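Local coordinates for 3-oxoadipate enol-lactonase (Burkholderia xenovorans, PDB 2XUA), which probably hydrolyses the lactone ring of 3-oxoadipate enol-lactone to give 3-oxoadipate, a step in catechol metabolism, at residues S40-A43 with P44-A47; Y58-R61 with G62-H65; E167-V170 with L171-R175; P222-G225 with R226-A229. One frame throughout, in Å; residues are numbered along the deposited sequence.

Contact 1: residues S40-A43 with P44-A47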
loop_
_atom_site.group_PDB
_atom_site.type_symbol
_atom_site.label_atom_id
_atom_site.label_comp_id
_atom_site.label_asym_id
_atom_site.label_seq_id
_atom_site.Cartn_x
_atom_site.Cartn_y
_atom_site.Cartn_z
ATOM N N SER B 40 -4.343 0.429 -3.588
ATOM C CA SER B 40 -3.523 -0.791 -3.528
ATOM C C SER B 40 -4.363 -2.048 -3.550
ATOM O O SER B 40 -3.865 -3.160 -3.876
ATOM C CB SER B 40 -2.591 -0.788 -2.280
ATOM O OG SER B 40 -3.325 -0.933 -1.031
HETATM N N MSE B 41 -5.649 -1.918 -3.194
HETATM C CA MSE B 41 -6.498 -3.143 -3.153
HETATM C C MSE B 41 -6.649 -3.799 -4.526
HETATM O O MSE B 41 -6.916 -4.971 -4.600
HETATM C CB MSE B 41 -7.871 -2.847 -2.554
HETATM C CG MSE B 41 -8.696 -1.927 -3.464
HETATM SE SE MSE B 41 -10.555 -2.231 -3.081
HETATM C CE MSE B 41 -10.836 -3.971 -3.903
ATOM N N TRP B 42 -6.413 -3.051 -5.627
ATOM C CA TRP B 42 -6.571 -3.605 -6.958
ATOM C C TRP B 42 -5.232 -4.111 -7.510
ATOM O O TRP B 42 -5.146 -4.482 -8.649
ATOM C CB TRP B 42 -7.055 -2.484 -7.895
ATOM C CG TRP B 42 -8.470 -2.083 -7.605
ATOM C CD1 TRP B 42 -8.894 -0.882 -7.136
ATOM C CD2 TRP B 42 -9.648 -2.881 -7.843
ATOM N NE1 TRP B 42 -10.268 -0.898 -6.994
ATOM C CE2 TRP B 42 -10.764 -2.099 -7.433
ATOM C CE3 TRP B 42 -9.859 -4.183 -8.291
ATOM C CZ2 TRP B 42 -12.092 -2.565 -7.494
ATOM C CZ3 TRP B 42 -11.176 -4.664 -8.381
ATOM C CH2 TRP B 42 -12.285 -3.843 -7.959
ATOM N N ALA B 43 -4.164 -4.051 -6.722
ATOM C CA ALA B 43 -2.884 -4.451 -7.254
ATOM C C ALA B 43 -2.906 -5.856 -7.934
ATOM O O ALA B 43 -2.272 -6.036 -8.989
ATOM C CB ALA B 43 -1.760 -4.357 -6.102
ATOM N N PRO B 44 -3.673 -6.848 -7.393
ATOM C CA PRO B 44 -3.607 -8.168 -8.123
ATOM C C PRO B 44 -4.180 -8.152 -9.538
ATOM O O PRO B 44 -3.855 -9.016 -10.348
ATOM C CB PRO B 44 -4.412 -9.142 -7.216
ATOM C CG PRO B 44 -4.252 -8.508 -5.785
ATOM C CD PRO B 44 -4.486 -6.978 -6.181
ATOM N N GLN B 45 -5.039 -7.177 -9.830
ATOM C CA GLN B 45 -5.602 -7.075 -11.163
ATOM C C GLN B 45 -4.779 -6.239 -12.196
ATOM O O GLN B 45 -5.092 -6.234 -13.406
ATOM C CB GLN B 45 -7.020 -6.480 -11.066
ATOM C CG GLN B 45 -8.105 -7.506 -10.644
ATOM C CD GLN B 45 -7.928 -7.969 -9.196
ATOM O OE1 GLN B 45 -7.937 -9.188 -8.880
ATOM N NE2 GLN B 45 -7.745 -7.006 -8.305
ATOM N N VAL B 46 -3.834 -5.466 -11.713
ATOM C CA VAL B 46 -3.219 -4.419 -12.580
ATOM C C VAL B 46 -2.485 -4.974 -13.815
ATOM O O VAL B 46 -2.672 -4.519 -14.955
ATOM C CB VAL B 46 -2.314 -3.502 -11.736
ATOM C CG1 VAL B 46 -1.462 -2.576 -12.664
ATOM C CG2 VAL B 46 -3.221 -2.677 -10.718
ATOM N N ALA B 47 -1.718 -6.016 -13.578
ATOM C CA ALA B 47 -0.921 -6.668 -14.638
ATOM C C ALA B 47 -1.798 -7.176 -15.787
ATOM O O ALA B 47 -1.566 -6.831 -16.936
ATOM C CB ALA B 47 -0.058 -7.807 -14.056
HETATM O O HOH W 1 -0.980 -7.402 -11.023
#
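Trp42 and Gln45 meet where a short 3-10 segment runs into helix 43-52, and the dense part of the turn lies on their side. The indole presents the edge that carries CE3 to the end of the Gln45 side chain, whose amide plane stands almost perpendicular (88°) to the ring. A bend at the second torsion of Gln45 (chi2 68°) folds this amide back to the indole. Over one face of the ring, near its centre, sits the methyl CE of Met41, a selenomethionine in this crystal, 3.9 Å above the plane. The backbone is equally compact. Gln45 N donates to Trp42 O at 2.9 Å, and the methyl CG2 of Val46 presses on the same Trp42 O at 3.4 Å. Pro44, which has no N-H to offer in this first turn, packs its CD 3.5 Å from Met41 O. The helix that starts here forms the crossover from strand 28-32 to its parallel neighbour 54-58 in the alpha/beta hydrolase fold, and Trp42, just ahead of it, reaches to Cys97 and Leu99 of strand 94-99 and to Phe254 of helix 251-263. The other side is looser and wetter. Val46 N bonds to Ala43 O at 3.2 Å, and a water molecule gives a second hydrogen to Ala43 O, at 2.8 Å, while accepting one from Ala47 N at 3.0 Å. Ala47 itself is exposed, whereas Ala43 and Pro44 pack against Met173 and Val169 of the second subunit.

Contact 2: residues Y58-R61 with G62-H65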
loop_
_atom_site.group_PDB
_atom_site.type_symbol
_atom_site.label_atom_id
_atom_site.label_comp_id
_atom_site.label_asym_id
_atom_site.label_seq_id
_atom_site.Cartn_x
_atom_site.Cartn_y
_atom_site.Cartn_z
ATOM N N TYR B 58 -7.885 5.233 -8.252
ATOM C CA TYR B 58 -7.871 6.454 -7.497
ATOM C C TYR B 58 -8.283 6.143 -6.060
ATOM O O TYR B 58 -8.870 5.098 -5.783
ATOM C CB TYR B 58 -8.807 7.511 -8.172
ATOM C CG TYR B 58 -10.268 7.200 -8.022
ATOM C CD1 TYR B 58 -11.061 7.872 -7.069
ATOM C CD2 TYR B 58 -10.886 6.274 -8.844
ATOM C CE1 TYR B 58 -12.439 7.545 -6.904
ATOM C CE2 TYR B 58 -12.245 5.949 -8.697
ATOM C CZ TYR B 58 -12.992 6.576 -7.710
ATOM O OH TYR B 58 -14.313 6.266 -7.584
ATOM N N ASP B 59 -7.918 7.034 -5.156
ATOM C CA ASP B 59 -8.394 6.968 -3.778
ATOM C C ASP B 59 -9.689 7.759 -3.700
ATOM O O ASP B 59 -9.722 8.985 -3.928
ATOM C CB ASP B 59 -7.338 7.497 -2.814
ATOM C CG ASP B 59 -6.188 6.493 -2.609
ATOM O OD1 ASP B 59 -6.336 5.356 -3.025
ATOM O OD2 ASP B 59 -5.135 6.805 -2.026
ATOM N N THR B 60 -10.754 7.051 -3.357
ATOM C CA THR B 60 -12.066 7.713 -3.178
ATOM C C THR B 60 -11.923 8.849 -2.159
ATOM O O THR B 60 -11.110 8.783 -1.249
ATOM C CB THR B 60 -13.065 6.646 -2.670
ATOM O OG1 THR B 60 -13.158 5.578 -3.628
ATOM C CG2 THR B 60 -14.509 7.262 -2.457
ATOM N N ARG B 61 -12.709 9.912 -2.273
ATOM C CA ARG B 61 -12.627 10.970 -1.257
ATOM C C ARG B 61 -12.757 10.359 0.153
ATOM O O ARG B 61 -13.453 9.372 0.365
ATOM C CB ARG B 61 -13.746 12.027 -1.459
ATOM C CG ARG B 61 -15.123 11.446 -1.519
ATOM C CD ARG B 61 -16.147 12.659 -1.314
ATOM N NE ARG B 61 -16.096 13.557 -2.482
ATOM C CZ ARG B 61 -16.469 14.840 -2.495
ATOM N NH1 ARG B 61 -16.941 15.423 -1.392
ATOM N NH2 ARG B 61 -16.404 15.531 -3.631
ATOM N N GLY B 62 -12.061 10.949 1.091
ATOM C CA GLY B 62 -12.016 10.475 2.467
ATOM C C GLY B 62 -11.061 9.320 2.697
ATOM O O GLY B 62 -10.996 8.846 3.822
ATOM N N HIS B 63 -10.376 8.842 1.635
ATOM C CA HIS B 63 -9.523 7.622 1.716
ATOM C C HIS B 63 -8.098 7.863 1.249
ATOM O O HIS B 63 -7.803 8.796 0.483
ATOM C CB HIS B 63 -10.083 6.477 0.851
ATOM C CG HIS B 63 -11.391 5.907 1.344
ATOM N ND1 HIS B 63 -12.602 6.547 1.164
ATOM C CD2 HIS B 63 -11.668 4.756 2.012
ATOM C CE1 HIS B 63 -13.565 5.816 1.709
ATOM N NE2 HIS B 63 -13.025 4.718 2.216
ATOM N N GLY B 64 -7.201 7.003 1.731
ATOM C CA GLY B 64 -5.920 6.841 1.106
ATOM C C GLY B 64 -5.198 8.150 1.192
ATOM O O GLY B 64 -5.068 8.721 2.305
ATOM N N HIS B 65 -4.744 8.627 0.034
ATOM C CA HIS B 65 -3.999 9.867 0.000
ATOM C C HIS B 65 -4.807 10.980 -0.599
ATOM O O HIS B 65 -4.259 12.030 -0.959
ATOM C CB HIS B 65 -2.687 9.641 -0.736
ATOM C CG HIS B 65 -1.754 8.809 0.067
ATOM N ND1 HIS B 65 -0.920 9.356 1.017
ATOM C CD2 HIS B 65 -1.626 7.464 0.173
ATOM C CE1 HIS B 65 -0.282 8.387 1.649
ATOM N NE2 HIS B 65 -0.690 7.227 1.154
#
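Asp59 reaches across a tight loop to the backbone of His65, and this is one of three hydrogen bonds shaping the stretch. The carboxylate oxygen Asp59 OD2 receives His65 N at 2.8 Å, nearly straight (163°), on its anti side; OD1 bonds to Leu39 N. The second bond, from His63 N to Thr60 O at 3.0 Å, closes a type II beta turn in which Gly62 supplies the positive phi of the third position. In the third, His63 ND1 donates to Arg61 O at 3.1 Å; that oxygen lies in the imidazole plane, although the nitrogen stands well above the carbonyl plane. His63 CG lies beside its backbone N (chi1 -68°), which puts ND1 on the side of Arg61 O.

Beyond these bonds the packing is slight, carbons meeting polar atoms: Thr60 CB lies 3.9 Å from His63 ND1, the two side chains side by side, and Gly64 CA 3.2 Å from Asp59 OD2. Arg61 leaves the turn for a salt bridge with Asp81 and a cation-pi contact with Tyr73, while the ring of His65 stacks on His65 of the second subunit.

His63 is fixed at both nitrogens, since NE2 bonds to Gly36 N. Giving a hydrogen at ND1 and meeting an N-H at NE2 is consistent with the neutral ND1 tautomer, its side chain about 7 Å from bound laevulinic acid at the nearest atoms.

Contact 3: residues E167-V170 with L171-R175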
loop_
_atom_site.group_PDB
_atom_site.type_symbol
_atom_site.label_atom_id
_atom_site.label_comp_id
_atom_site.label_asym_id
_atom_site.label_seq_id
_atom_site.Cartn_x
_atom_site.Cartn_y
_atom_site.Cartn_z
ATOM N N GLU B 167 -3.232 -16.115 5.244
ATOM C CA GLU B 167 -2.672 -14.929 4.565
ATOM C C GLU B 167 -2.427 -13.726 5.532
ATOM O O GLU B 167 -3.012 -12.642 5.355
ATOM C CB GLU B 167 -3.564 -14.579 3.351
ATOM C CG GLU B 167 -3.578 -15.668 2.245
ATOM C CD GLU B 167 -2.364 -15.560 1.302
ATOM O OE1 GLU B 167 -2.459 -16.054 0.166
ATOM O OE2 GLU B 167 -1.355 -14.974 1.696
ATOM N N PRO B 168 -1.589 -13.924 6.565
ATOM C CA PRO B 168 -1.452 -12.884 7.565
ATOM C C PRO B 168 -0.756 -11.624 7.002
ATOM O O PRO B 168 -0.961 -10.565 7.569
ATOM C CB PRO B 168 -0.574 -13.534 8.646
ATOM C CG PRO B 168 0.173 -14.728 7.890
ATOM C CD PRO B 168 -0.842 -15.160 6.907
ATOM N N VAL B 169 0.086 -11.742 5.952
ATOM C CA VAL B 169 0.767 -10.560 5.402
ATOM C C VAL B 169 -0.260 -9.694 4.607
ATOM O O VAL B 169 -0.296 -8.476 4.779
ATOM C CB VAL B 169 2.021 -10.915 4.511
ATOM C CG1 VAL B 169 2.498 -9.706 3.670
ATOM C CG2 VAL B 169 3.247 -11.337 5.366
ATOM N N VAL B 170 -1.037 -10.338 3.741
ATOM C CA VAL B 170 -2.138 -9.648 3.010
ATOM C C VAL B 170 -3.029 -8.983 4.056
ATOM O O VAL B 170 -3.340 -7.821 3.958
ATOM C CB VAL B 170 -2.963 -10.589 2.194
ATOM C CG1 VAL B 170 -4.114 -9.777 1.486
ATOM C CG2 VAL B 170 -2.122 -11.262 1.076
ATOM N N LEU B 171 -3.443 -9.719 5.089
ATOM C CA LEU B 171 -4.307 -9.070 6.115
ATOM C C LEU B 171 -3.697 -7.846 6.759
ATOM O O LEU B 171 -4.389 -6.829 6.943
ATOM C CB LEU B 171 -4.852 -10.073 7.163
ATOM C CG LEU B 171 -6.175 -10.355 6.456
ATOM C CD1 LEU B 171 -6.327 -11.764 5.831
ATOM C CD2 LEU B 171 -7.463 -9.686 7.060
ATOM N N ALA B 172 -2.438 -7.960 7.199
ATOM C CA ALA B 172 -1.754 -6.845 7.835
ATOM C C ALA B 172 -1.691 -5.610 6.926
ATOM O O ALA B 172 -1.868 -4.474 7.385
ATOM C CB ALA B 172 -0.337 -7.280 8.296
HETATM N N MSE B 173 -1.481 -5.804 5.631
HETATM C CA MSE B 173 -1.371 -4.646 4.752
HETATM C C MSE B 173 -2.715 -3.976 4.522
HETATM O O MSE B 173 -2.830 -2.738 4.473
HETATM C CB MSE B 173 -0.767 -5.112 3.416
HETATM C CG MSE B 173 0.766 -5.459 3.601
HETATM SE SE MSE B 173 1.372 -6.044 1.856
HETATM C CE MSE B 173 1.969 -4.351 0.986
ATOM N N ILE B 174 -3.726 -4.814 4.321
ATOM C CA ILE B 174 -5.103 -4.335 4.166
ATOM C C ILE B 174 -5.559 -3.603 5.456
ATOM O O ILE B 174 -6.170 -2.514 5.413
ATOM C CB ILE B 174 -6.037 -5.586 3.811
ATOM C CG1 ILE B 174 -5.763 -6.094 2.374
ATOM C CG2 ILE B 174 -7.467 -5.253 3.979
ATOM C CD1 ILE B 174 -6.028 -5.075 1.283
ATOM N N ARG B 175 -5.240 -4.203 6.617
ATOM C CA ARG B 175 -5.593 -3.612 7.904
ATOM C C ARG B 175 -4.874 -2.287 8.048
ATOM O O ARG B 175 -5.457 -1.339 8.567
ATOM C CB ARG B 175 -5.201 -4.532 9.046
ATOM C CG ARG B 175 -5.521 -3.968 10.473
ATOM C CD ARG B 175 -5.272 -4.987 11.631
ATOM N NE ARG B 175 -5.663 -4.301 12.863
ATOM C CZ ARG B 175 -6.787 -4.519 13.548
ATOM N NH1 ARG B 175 -7.637 -5.485 13.166
ATOM N NH2 ARG B 175 -7.052 -3.766 14.640
#
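Val170 lays its CG1 branch alongside Ile174, one turn further along helix 168-179, with CG1 to CG1 at 4.1 Å and the two side chains pointing the same way. Their first torsions set this up: Val170 CG1 is anti to the backbone N (chi1 179°), whereas Ile174 CG1 lies beside its own (-71°). Val169 and Met173, a selenomethionine, form a second apolar contact four residues apart, Val169 CG1 to Met173 SE at 4.2 Å, while Met173 CG rests on Val169 O at 3.4 Å. Regular backbone bonds underlie both pairs. Leu171 N donates to Glu167 O at 3.0 Å, so the N-cap residue is tied into the first turn, and Ile174 N to Val170 O at 3.1 Å; that second oxygen also draws a weak bond from Met173 N. The helix lies in the helical insertion between strands 117-123 and 209-214, consistent with the cap domain of this fold. Leu171 and Val170 lean on Tyr163 of the preceding helix 161-166, and Val170 and Ile174 touch Ile248 of helix 246-249. Val170 also packs on Val170 of the second subunit, and Ala172 on Ala43 of that subunit.

Contact 4: residues P222-G225 with R226-A229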
loop_
_atom_site.group_PDB
_atom_site.type_symbol
_atom_site.label_atom_id
_atom_site.label_comp_id
_atom_site.label_asym_id
_atom_site.label_seq_id
_atom_site.Cartn_x
_atom_site.Cartn_y
_atom_site.Cartn_z
ATOM N N PRO B 222 -24.946 -12.568 -2.314
ATOM C CA PRO B 222 -25.282 -13.200 -3.622
ATOM C C PRO B 222 -26.715 -12.832 -4.080
ATOM O O PRO B 222 -26.918 -12.343 -5.216
ATOM C CB PRO B 222 -25.118 -14.686 -3.351
ATOM C CG PRO B 222 -24.104 -14.728 -2.165
ATOM C CD PRO B 222 -24.378 -13.522 -1.353
ATOM N N ALA B 223 -27.693 -12.955 -3.167
ATOM C CA ALA B 223 -29.079 -12.620 -3.475
ATOM C C ALA B 223 -29.191 -11.172 -4.006
ATOM O O ALA B 223 -29.907 -10.856 -4.964
ATOM C CB ALA B 223 -29.961 -12.799 -2.200
ATOM N N GLN B 224 -28.465 -10.268 -3.415
ATOM C CA GLN B 224 -28.530 -8.924 -3.927
ATOM C C GLN B 224 -27.850 -8.736 -5.290
ATOM O O GLN B 224 -28.186 -7.792 -6.044
ATOM C CB GLN B 224 -27.887 -7.985 -2.935
ATOM C CG GLN B 224 -28.702 -7.828 -1.610
ATOM C CD GLN B 224 -27.951 -6.927 -0.608
ATOM O OE1 GLN B 224 -26.828 -7.208 -0.245
ATOM N NE2 GLN B 224 -28.590 -5.864 -0.168
ATOM N N GLY B 225 -26.857 -9.588 -5.519
ATOM C CA GLY B 225 -26.056 -9.669 -6.724
ATOM C C GLY B 225 -26.935 -10.121 -7.877
ATOM O O GLY B 225 -26.948 -9.491 -8.916
ATOM N N ARG B 226 -27.646 -11.233 -7.683
ATOM C CA ARG B 226 -28.734 -11.657 -8.586
ATOM C C ARG B 226 -29.841 -10.620 -8.880
ATOM O O ARG B 226 -30.190 -10.405 -10.041
ATOM C CB ARG B 226 -29.220 -13.029 -8.142
ATOM C CG ARG B 226 -28.063 -14.091 -8.173
ATOM C CD ARG B 226 -28.518 -15.493 -7.914
ATOM N NE ARG B 226 -29.020 -15.635 -6.540
ATOM C CZ ARG B 226 -28.330 -16.094 -5.477
ATOM N NH1 ARG B 226 -27.071 -16.511 -5.590
ATOM N NH2 ARG B 226 -28.927 -16.161 -4.286
ATOM N N GLU B 227 -30.382 -9.939 -7.869
ATOM C CA GLU B 227 -31.400 -8.919 -8.136
ATOM C C GLU B 227 -30.804 -7.844 -9.042
ATOM O O GLU B 227 -31.462 -7.346 -9.966
ATOM C CB GLU B 227 -31.865 -8.224 -6.868
ATOM C CG GLU B 227 -32.760 -9.024 -5.969
ATOM C CD GLU B 227 -32.910 -8.289 -4.644
ATOM O OE1 GLU B 227 -33.530 -7.197 -4.701
ATOM O OE2 GLU B 227 -32.357 -8.758 -3.593
ATOM N N LEU B 228 -29.558 -7.471 -8.726
ATOM C CA LEU B 228 -28.895 -6.458 -9.510
ATOM C C LEU B 228 -28.770 -6.928 -10.952
ATOM O O LEU B 228 -29.102 -6.170 -11.860
ATOM C CB LEU B 228 -27.541 -6.071 -8.902
ATOM C CG LEU B 228 -26.906 -4.775 -9.418
ATOM C CD1 LEU B 228 -25.614 -4.390 -8.657
ATOM C CD2 LEU B 228 -26.531 -5.084 -10.792
ATOM N N ALA B 229 -28.327 -8.165 -11.154
ATOM C CA ALA B 229 -28.076 -8.676 -12.476
ATOM C C ALA B 229 -29.434 -8.787 -13.190
ATOM O O ALA B 229 -29.510 -8.666 -14.425
ATOM C CB ALA B 229 -27.413 -10.060 -12.414
#
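Arg226 bends back over the first turn of helix 222-231, and most of its side chain lies along Pro222 and Ala223. Its CB starts from the backbone, with Arg226 CB 3.7 Å from Gly225 C and 3.8 Å from Pro222 O, the oxygen to which the residue's own N-H is bonded (Arg226 N to Pro222 O, 2.8 Å, 162°). Arg226 CG comes to 3.6 Å from the same Pro222 O. The chain then passes through CD, which has no close partner in this turn, and NE stays near Pro222 O. A turn at the third torsion (chi3 -66°) swings the guanidinium over the peptide link between Pro222 and Ala223. Arg226 CZ lies 3.9 Å from Pro222 C, which sits under the centre of the flat group. At one tip, Arg226 NH1 touches Pro222 CB at 3.5 Å. At the other, Arg226 NH2 packs 3.6 Å from Ala223 N. The polar end also has a long, weak ion pair with Glu239.

Further backbone bonds follow the usual helical pattern, such as Glu227 N to Ala223 O at 3.1 Å. Gln224 OE1 accepts a hydrogen bond from Thr221 N, just ahead of the helix. Leu228 packs on Val211 of strand 209-214, and Pro222 and Arg226 on Tyr237 of strand 236-240. Joining these two parallel strands, the helix makes a beta-alpha-beta crossover at the end of the sheet, a recurring unit of the alpha/beta hydrolase fold.

Contacts 1 and 2 are the buried pair, set in the stretches that follow strands 28-32 and 54-58; contacts 3 and 4 are only partly buried. Their chemistry follows place. In contact 2, outside any helix, an acid and an imidazole bond to the main chain, whereas contacts 3 and 4 rest on helical backbone bonds, with apolar pairs in the first and a guanidinium over a peptide in the second. Contact 1 joins a helix start to the packing round one indole. Contacts 1 and 3, their centres about 15 Å apart within a chain, face each other across the dimer; contact 2 touches the second subunit by His65, and contact 4 has no part in that interface.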